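Local structure of fatty acid-binding protein TM_1468 (Thermotoga maritima, 1MGP) at residues K179-K184 against R246-E251. The protein binds long-chain fatty acids, palmitate among them, and possibly serves in lipid transport or fatty acid metabolism. Numbering follows the deposited sequence.
Sequences KNKDFK and REDTPE
The nearest CA atoms across the two segments, those of Lys181 and Asp248, are 8.9 Å apart, and side chains bridge the rest. Residues 179-184 turn from helix 167-179 into strand 183-189 of a mixed sheet in this DegV-family protein. A Schellman motif ends the helix, with Lys181 at positive phi as its C-prime residue. Residues 246-251 belong to the connection from helix 234-246 to strand 254-261 of the same sheet. Strand 302-308 lies between the two strands, and its Val308 touches both Lys184 and Thr249.

The main link is a salt bridge between Lys184 and Asp248, whose side chains reach for each other from opposite directions. Lys184 NZ lies 2.7 Å from Asp248 OD2, on the syn side and 24° out of the carboxylate plane. A weak second bond joins Lys184 NZ to Asp248 OD1 at 3.0 Å. The lysine chain is extended up to its last torsion, then bends (chi4 -64°), which brings NZ back to its own segment. There Lys184 NZ donates to Lys181 O at 3.1 Å. One ammonium thus ties the helix-ending turn to the carboxylate across the gap. A methionine in place of Lys184 would probably leave the Asp248 carboxylate without its salt-bridge mate and Lys181 O without this donor.

The CB of Lys181 is set toward 246-251, but its amine makes no salt bridge with Asp248. Lys181 NZ stays 4.3 Å from Asp248 OD2, where its charge may still favour the ionised carboxylate. Beside the bridge, Thr249 OG1 packs against Lys184 CE at 3.5 Å and gives a weak hydrogen bond to Asp248 OD1.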
loop_
_atom_site.group_PDB
_atom_site.type_symbol
_atom_site.label_atom_id
_atom_site.label_comp_id
_atom_site.label_asym_id
_atom_site.label_seq_id
_atom_site.Cartn_x
_atom_site.Cartn_y
_atom_site.Cartn_z
ATOM N N LYS A 179 -1.845 2.380 -17.234
ATOM C CA LYS A 179 -2.870 2.507 -18.261
ATOM C C LYS A 179 -3.579 1.173 -18.479
ATOM O O LYS A 179 -4.785 1.135 -18.722
ATOM C CB LYS A 179 -2.247 2.983 -19.577
ATOM C CG LYS A 179 -3.254 3.181 -20.702
ATOM C CD LYS A 179 -2.571 3.606 -21.995
ATOM C CE LYS A 179 -3.592 3.967 -23.065
ATOM N NZ LYS A 179 -4.463 5.100 -22.632
ATOM N N ASN A 180 -2.827 0.081 -18.389
ATOM C CA ASN A 180 -3.400 -1.248 -18.583
ATOM C C ASN A 180 -3.928 -1.859 -17.292
ATOM O O ASN A 180 -4.285 -3.039 -17.259
ATOM C CB ASN A 180 -2.366 -2.186 -19.208
ATOM C CG ASN A 180 -2.025 -1.802 -20.628
ATOM O OD1 ASN A 180 -2.912 -1.477 -21.421
ATOM N ND2 ASN A 180 -0.739 -1.846 -20.965
ATOM N N LYS A 181 -3.986 -1.051 -16.238
ATOM C CA LYS A 181 -4.474 -1.504 -14.938
ATOM C C LYS A 181 -3.751 -2.762 -14.453
ATOM O O LYS A 181 -4.371 -3.677 -13.907
ATOM C CB LYS A 181 -5.984 -1.764 -15.008
ATOM C CG LYS A 181 -6.799 -0.551 -15.450
ATOM C CD LYS A 181 -8.301 -0.803 -15.352
ATOM C CE LYS A 181 -8.767 -1.893 -16.312
ATOM N NZ LYS A 181 -10.232 -2.160 -16.177
ATOM N N ASP A 182 -2.433 -2.794 -14.635
ATOM C CA ASP A 182 -1.633 -3.944 -14.226
ATOM C C ASP A 182 -1.426 -4.082 -12.721
ATOM O O ASP A 182 -1.076 -5.159 -12.238
ATOM C CB ASP A 182 -0.275 -3.913 -14.928
ATOM C CG ASP A 182 -0.373 -4.285 -16.394
ATOM O OD1 ASP A 182 -1.470 -4.700 -16.835
ATOM O OD2 ASP A 182 0.646 -4.173 -17.103
ATOM N N PHE A 183 -1.628 -2.996 -11.986
ATOM C CA PHE A 183 -1.473 -3.026 -10.537
ATOM C C PHE A 183 -2.837 -2.767 -9.913
ATOM O O PHE A 183 -3.442 -1.717 -10.136
ATOM C CB PHE A 183 -0.460 -1.973 -10.093
ATOM C CG PHE A 183 0.913 -2.176 -10.674
ATOM C CD1 PHE A 183 1.639 -3.327 -10.388
ATOM C CD2 PHE A 183 1.471 -1.227 -11.527
ATOM C CE1 PHE A 183 2.900 -3.530 -10.936
ATOM C CE2 PHE A 183 2.736 -1.421 -12.084
ATOM C CZ PHE A 183 3.450 -2.575 -11.791
ATOM N N LYS A 184 -3.316 -3.729 -9.131
ATOM C CA LYS A 184 -4.633 -3.623 -8.516
ATOM C C LYS A 184 -4.639 -3.740 -6.993
ATOM O O LYS A 184 -3.777 -4.391 -6.400
ATOM C CB LYS A 184 -5.545 -4.707 -9.096
ATOM C CG LYS A 184 -5.586 -4.740 -10.623
ATOM C CD LYS A 184 -6.363 -5.957 -11.126
ATOM C CE LYS A 184 -6.389 -6.034 -12.660
ATOM N NZ LYS A 184 -7.114 -4.879 -13.271
ATOM N N ARG A 246 -11.128 -11.121 -11.858
ATOM C CA ARG A 246 -11.475 -11.860 -13.068
ATOM C C ARG A 246 -12.155 -11.038 -14.159
ATOM O O ARG A 246 -12.144 -11.429 -15.325
ATOM C CB ARG A 246 -12.374 -13.036 -12.684
ATOM C CG ARG A 246 -12.586 -14.072 -13.774
ATOM C CD ARG A 246 -13.554 -15.137 -13.286
ATOM N NE ARG A 246 -13.189 -15.615 -11.958
ATOM C CZ ARG A 246 -14.007 -15.615 -10.905
ATOM N NH1 ARG A 246 -15.251 -15.161 -11.014
ATOM N NH2 ARG A 246 -13.577 -16.071 -9.737
ATOM N N GLU A 247 -12.746 -9.907 -13.789
ATOM C CA GLU A 247 -13.443 -9.068 -14.763
ATOM C C GLU A 247 -12.570 -8.559 -15.909
ATOM O O GLU A 247 -13.073 -8.278 -16.992
ATOM C CB GLU A 247 -14.102 -7.875 -14.067
ATOM C CG GLU A 247 -15.010 -8.251 -12.912
ATOM C CD GLU A 247 -15.855 -7.086 -12.438
ATOM O OE1 GLU A 247 -15.344 -5.945 -12.431
ATOM O OE2 GLU A 247 -17.025 -7.312 -12.063
ATOM N N ASP A 248 -11.268 -8.422 -15.679
ATOM C CA ASP A 248 -10.383 -7.941 -16.735
ATOM C C ASP A 248 -9.117 -8.778 -16.809
ATOM O O ASP A 248 -8.255 -8.548 -17.652
ATOM C CB ASP A 248 -10.009 -6.476 -16.493
ATOM C CG ASP A 248 -8.957 -6.314 -15.414
ATOM O OD1 ASP A 248 -9.186 -6.790 -14.280
ATOM O OD2 ASP A 248 -7.899 -5.712 -15.703
ATOM N N THR A 249 -9.007 -9.755 -15.922
ATOM C CA THR A 249 -7.835 -10.613 -15.890
ATOM C C THR A 249 -8.288 -12.068 -15.884
ATOM O O THR A 249 -8.662 -12.612 -14.843
ATOM C CB THR A 249 -6.975 -10.311 -14.639
ATOM O OG1 THR A 249 -6.623 -8.922 -14.635
ATOM C CG2 THR A 249 -5.703 -11.135 -14.643
ATOM N N PRO A 250 -8.263 -12.713 -17.063
ATOM C CA PRO A 250 -8.664 -14.109 -17.261
ATOM C C PRO A 250 -7.972 -15.080 -16.318
ATOM O O PRO A 250 -6.801 -14.900 -15.975
ATOM C CB PRO A 250 -8.285 -14.370 -18.719
ATOM C CG PRO A 250 -8.469 -13.038 -19.354
ATOM C CD PRO A 250 -7.836 -12.114 -18.340
ATOM N N GLU A 251 -8.697 -16.113 -15.898
ATOM C CA GLU A 251 -8.111 -17.108 -15.016
ATOM C C GLU A 251 -6.954 -17.709 -15.798
ATOM O O GLU A 251 -7.005 -17.796 -17.027
ATOM C CB GLU A 251 -9.138 -18.189 -14.649
ATOM C CG GLU A 251 -9.649 -19.024 -15.816
ATOM C CD GLU A 251 -10.671 -20.071 -15.385
ATOM O OE1 GLU A 251 -10.344 -20.908 -14.511
ATOM O OE2 GLU A 251 -11.803 -20.058 -15.922
#